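Local coordinates for hypothetical protein (Legionella pneumophila subsp. pneumophila, PDB 4G2A) that is of unknown function, though it combines a DUF4424 region with a YARHG domain and is a putative nutrient-binding protein, at residues 174-180 against 215-221. Sequence-based numbering, arbitrary orientation.
Sequences HTRLEVI and KYIWDLR
An antiparallel pair of beta strands, 174-180 and 215-220, runs with axes 4.8 Å apart and joins strand 21-33, on the far edge of 174-180, to strand 206-208. Six backbone hydrogen bonds fix the register, two each at the hydrogen-bonded pairs Thr175-Leu220, Leu177-Trp218 and Val179-Tyr216. These pairs share the largely buried face: Leu177 CD1 lies 3.7 Å from Trp218 CB, while Val179 CG2 approaches Trp218 CZ3 obliquely at 4.2 Å. Leu229 and Leu231 of strand 229-235 pack on this face, and Trp218 NE1 bonds to Pro202 O.

The face carrying Arg176, Glu178, Ile217 and Asp219 is more polar. At one end, with CG anti to the backbone N (chi1 -160°), the His174 ring reaches across, and its NE2 donates to Asp219 OD1 at 2.6 Å, the ring and carboxylate planes 19° apart. The guanidinium of Arg221 stacks on one ring face, centres 3.9 Å apart, and Arg176 CD lies over the rim of the opposite face. Arg176 turns its NH2 to Glu26 O, whereas Arg221 NH1 makes a salt bridge to a sulfate ion, probably from the crystallisation liquor. Flanked on both faces and bonded in its plane (OD1 14° out of it), the imidazole is restrained in rotation.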
ATOM      1  N   HIS A 174       9.624 -19.948   4.751  1.00 33.28           N
ATOM      2  CA  HIS A 174      10.452 -18.838   4.296  1.00 33.26           C
ATOM      3  C   HIS A 174       9.611 -17.772   3.602  1.00 37.29           C
ATOM      4  O   HIS A 174       9.266 -17.916   2.439  1.00 37.10           O
ATOM      5  CB  HIS A 174      11.578 -19.323   3.365  1.00 34.83           C
ATOM      6  CG  HIS A 174      12.712 -18.348   3.243  1.00 38.88           C
ATOM      7  ND1 HIS A 174      13.807 -18.619   2.454  1.00 41.51           N
ATOM      8  CD2 HIS A 174      12.894 -17.140   3.836  1.00 40.59           C
ATOM      9  CE1 HIS A 174      14.610 -17.575   2.583  1.00 40.94           C
ATOM     10  NE2 HIS A 174      14.097 -16.659   3.402  1.00 40.66           N
ATOM     11  N   THR A 175       9.315 -16.684   4.321  1.00 34.35           N
ATOM     12  CA  THR A 175       8.481 -15.579   3.873  1.00 32.75           C
ATOM     13  C   THR A 175       9.326 -14.411   3.391  1.00 37.03           C
ATOM     14  O   THR A 175      10.036 -13.775   4.178  1.00 37.67           O
ATOM     15  CB  THR A 175       7.528 -15.176   5.031  1.00 35.19           C
ATOM     16  OG1 THR A 175       6.943 -16.375   5.559  1.00 35.40           O
ATOM     17  CG2 THR A 175       6.433 -14.212   4.595  1.00 24.20           C
ATOM     18  N   ARG A 176       9.244 -14.124   2.099  1.00 32.93           N
ATOM     19  CA  ARG A 176       9.944 -12.975   1.538  1.00 32.51           C
ATOM     20  C   ARG A 176       8.920 -11.965   1.035  1.00 35.27           C
ATOM     21  O   ARG A 176       8.086 -12.298   0.191  1.00 33.16           O
ATOM     22  CB  ARG A 176      10.935 -13.383   0.445  1.00 32.53           C
ATOM     23  CG  ARG A 176      12.259 -13.823   1.035  1.00 44.73           C
ATOM     24  CD  ARG A 176      12.727 -15.167   0.534  1.00 58.07           C
ATOM     25  NE  ARG A 176      11.609 -16.031   0.172  1.00 61.82           N
ATOM     26  CZ  ARG A 176      11.687 -17.005  -0.723  1.00 67.74           C
ATOM     27  NH1 ARG A 176      12.842 -17.275  -1.324  1.00 61.34           N
ATOM     28  NH2 ARG A 176      10.615 -17.720  -1.024  1.00 36.52           N
ATOM     29  N   LEU A 177       8.948 -10.744   1.611  1.00 33.26           N
ATOM     30  CA  LEU A 177       8.022  -9.666   1.275  1.00 33.40           C
ATOM     31  C   LEU A 177       8.770  -8.421   0.838  1.00 33.69           C
ATOM     32  O   LEU A 177       9.714  -7.986   1.506  1.00 33.84           O
ATOM     33  CB  LEU A 177       7.086  -9.329   2.457  1.00 34.38           C
ATOM     34  CG  LEU A 177       6.337 -10.504   3.098  1.00 40.87           C
ATOM     35  CD1 LEU A 177       6.461 -10.455   4.613  1.00 42.37           C
ATOM     36  CD2 LEU A 177       4.879 -10.509   2.669  1.00 43.24           C
ATOM     37  N   GLU A 178       8.331  -7.825  -0.267  1.00 28.38           N
ATOM     38  CA  GLU A 178       8.991  -6.626  -0.762  1.00 28.50           C
ATOM     39  C   GLU A 178       7.962  -5.598  -1.237  1.00 31.25           C
ATOM     40  O   GLU A 178       7.152  -5.901  -2.118  1.00 29.88           O
ATOM     41  CB  GLU A 178       9.975  -7.005  -1.885  1.00 30.44           C
ATOM     42  CG  GLU A 178      10.978  -5.928  -2.266  1.00 43.04           C
ATOM     43  CD  GLU A 178      11.918  -6.309  -3.399  1.00 66.89           C
ATOM     44  OE1 GLU A 178      11.461  -6.966  -4.362  1.00 54.00           O
ATOM     45  OE2 GLU A 178      13.111  -5.933  -3.332  1.00 71.98           O
ATOM     46  N   VAL A 179       7.999  -4.377  -0.636  1.00 26.93           N
ATOM     47  CA  VAL A 179       7.152  -3.245  -1.038  1.00 25.43           C
ATOM     48  C   VAL A 179       8.051  -2.203  -1.730  1.00 30.95           C
ATOM     49  O   VAL A 179       9.081  -1.807  -1.178  1.00 30.83           O
ATOM     50  CB  VAL A 179       6.334  -2.656   0.119  1.00 28.10           C
ATOM     51  CG1 VAL A 179       5.589  -1.393  -0.337  1.00 27.97           C
ATOM     52  CG2 VAL A 179       5.358  -3.699   0.666  1.00 26.46           C
ATOM     53  N   ILE A 180       7.707  -1.861  -2.984  1.00 29.38           N
ATOM     54  CA  ILE A 180       8.466  -0.969  -3.881  1.00 29.91           C
ATOM     55  C   ILE A 180       7.539   0.130  -4.389  1.00 31.61           C
ATOM     56  O   ILE A 180       6.913  -0.033  -5.434  1.00 29.21           O
ATOM     57  CB  ILE A 180       9.121  -1.754  -5.074  1.00 33.69           C
ATOM     58  CG1 ILE A 180       9.803  -3.032  -4.597  1.00 35.60           C
ATOM     59  CG2 ILE A 180      10.096  -0.872  -5.898  1.00 33.61           C
ATOM     60  CD1 ILE A 180       9.772  -4.133  -5.595  1.00 46.84           C
ATOM     61  N   LYS A 215      12.970   0.931  -0.944  1.00 32.47           N
ATOM     62  CA  LYS A 215      12.214  -0.329  -0.821  1.00 30.40           C
ATOM     63  C   LYS A 215      12.127  -0.769   0.625  1.00 33.24           C
ATOM     64  O   LYS A 215      13.034  -0.469   1.405  1.00 33.72           O
ATOM     65  CB  LYS A 215      12.896  -1.448  -1.629  1.00 32.22           C
ATOM     66  CG  LYS A 215      12.885  -1.257  -3.130  1.00 48.31           C
ATOM     67  CD  LYS A 215      13.885  -2.197  -3.837  1.00 54.41           C
ATOM     68  CE  LYS A 215      15.257  -1.600  -4.012  1.00 61.42           C
ATOM     69  NZ  LYS A 215      15.269  -0.507  -5.024  1.00 67.71           N
ATOM     70  N   TYR A 216      11.049  -1.499   0.970  1.00 28.06           N
ATOM     71  CA  TYR A 216      10.773  -2.030   2.306  1.00 27.54           C
ATOM     72  C   TYR A 216      10.758  -3.542   2.202  1.00 32.96           C
ATOM     73  O   TYR A 216       9.917  -4.101   1.486  1.00 31.89           O
ATOM     74  CB  TYR A 216       9.450  -1.460   2.842  1.00 27.43           C
ATOM     75  CG  TYR A 216       9.436   0.056   2.815  1.00 27.65           C
ATOM     76  CD1 TYR A 216      10.050   0.797   3.826  1.00 30.19           C
ATOM     77  CD2 TYR A 216       8.900   0.749   1.732  1.00 27.36           C
ATOM     78  CE1 TYR A 216      10.098   2.193   3.775  1.00 32.13           C
ATOM     79  CE2 TYR A 216       8.951   2.145   1.664  1.00 28.25           C
ATOM     80  CZ  TYR A 216       9.536   2.862   2.697  1.00 32.88           C
ATOM     81  OH  TYR A 216       9.542   4.227   2.667  1.00 25.79           O
ATOM     82  N   ILE A 217      11.746  -4.197   2.843  1.00 31.68           N
ATOM     83  CA  ILE A 217      11.957  -5.643   2.721  1.00 32.45           C
ATOM     84  C   ILE A 217      11.874  -6.387   4.062  1.00 35.91           C
ATOM     85  O   ILE A 217      12.412  -5.949   5.077  1.00 36.26           O
ATOM     86  CB  ILE A 217      13.344  -5.905   2.025  1.00 36.83           C
ATOM     87  CG1 ILE A 217      13.367  -5.345   0.606  1.00 38.16           C
ATOM     88  CG2 ILE A 217      13.736  -7.380   1.976  1.00 36.73           C
ATOM     89  CD1 ILE A 217      14.330  -4.269   0.441  1.00 53.64           C
ATOM     90  N   TRP A 218      11.225  -7.548   4.010  1.00 31.90           N
ATOM     91  CA  TRP A 218      11.118  -8.564   5.055  1.00 31.97           C
ATOM     92  C   TRP A 218      11.668  -9.871   4.484  1.00 34.26           C
ATOM     93  O   TRP A 218      11.417 -10.167   3.311  1.00 32.60           O
ATOM     94  CB  TRP A 218       9.663  -8.774   5.501  1.00 29.85           C
ATOM     95  CG  TRP A 218       8.991  -7.639   6.207  1.00 30.16           C
ATOM     96  CD1 TRP A 218       8.666  -7.586   7.528  1.00 33.43           C
ATOM     97  CD2 TRP A 218       8.358  -6.500   5.592  1.00 29.16           C
ATOM     98  NE1 TRP A 218       7.957  -6.434   7.797  1.00 32.49           N
ATOM     99  CE2 TRP A 218       7.722  -5.767   6.622  1.00 33.10           C
ATOM    100  CE3 TRP A 218       8.277  -6.020   4.268  1.00 29.65           C
ATOM    101  CZ2 TRP A 218       6.999  -4.591   6.371  1.00 31.43           C
ATOM    102  CZ3 TRP A 218       7.585  -4.843   4.024  1.00 30.66           C
ATOM    103  CH2 TRP A 218       6.957  -4.139   5.069  1.00 31.20           C
ATOM    104  N   ASP A 219      12.442 -10.625   5.282  1.00 31.97           N
ATOM    105  CA  ASP A 219      13.002 -11.929   4.902  1.00 32.07           C
ATOM    106  C   ASP A 219      12.990 -12.795   6.159  1.00 38.18           C
ATOM    107  O   ASP A 219      13.917 -12.751   6.969  1.00 38.76           O
ATOM    108  CB  ASP A 219      14.399 -11.774   4.294  1.00 34.88           C
ATOM    109  CG  ASP A 219      14.965 -13.035   3.659  1.00 48.05           C
ATOM    110  OD1 ASP A 219      14.389 -14.135   3.883  1.00 47.22           O
ATOM    111  OD2 ASP A 219      15.989 -12.932   2.948  1.00 56.88           O
ATOM    112  N   LEU A 220      11.885 -13.535   6.345  1.00 35.77           N
ATOM    113  CA  LEU A 220      11.589 -14.315   7.551  1.00 36.02           C
ATOM    114  C   LEU A 220      11.573 -15.825   7.287  1.00 40.54           C
ATOM    115  O   LEU A 220      10.990 -16.281   6.311  1.00 39.29           O
ATOM    116  CB  LEU A 220      10.226 -13.834   8.121  1.00 35.05           C
ATOM    117  CG  LEU A 220       9.949 -12.303   7.978  1.00 38.80           C
ATOM    118  CD1 LEU A 220       8.467 -12.007   7.817  1.00 38.60           C
ATOM    119  CD2 LEU A 220      10.592 -11.500   9.096  1.00 39.79           C
ATOM    120  N   ARG A 221      12.228 -16.585   8.167  1.00 38.96           N
ATOM    121  CA  ARG A 221      12.359 -18.039   8.095  1.00 39.74           C
ATOM    122  C   ARG A 221      11.585 -18.615   9.253  1.00 46.02           C
ATOM    123  O   ARG A 221      11.531 -17.972  10.295  1.00 47.05           O
ATOM    124  CB  ARG A 221      13.841 -18.475   8.106  1.00 40.47           C
ATOM    125  CG  ARG A 221      14.714 -17.759   7.055  1.00 44.06           C
ATOM    126  CD  ARG A 221      16.034 -18.464   6.807  1.00 52.96           C
ATOM    127  NE  ARG A 221      15.888 -19.616   5.917  1.00 57.60           N
ATOM    128  CZ  ARG A 221      16.510 -19.752   4.748  1.00 70.45           C
ATOM    129  NH1 ARG A 221      17.338 -18.808   4.312  1.00 51.42           N
ATOM    130  NH2 ARG A 221      16.316 -20.841   4.009  1.00 58.98           N
TER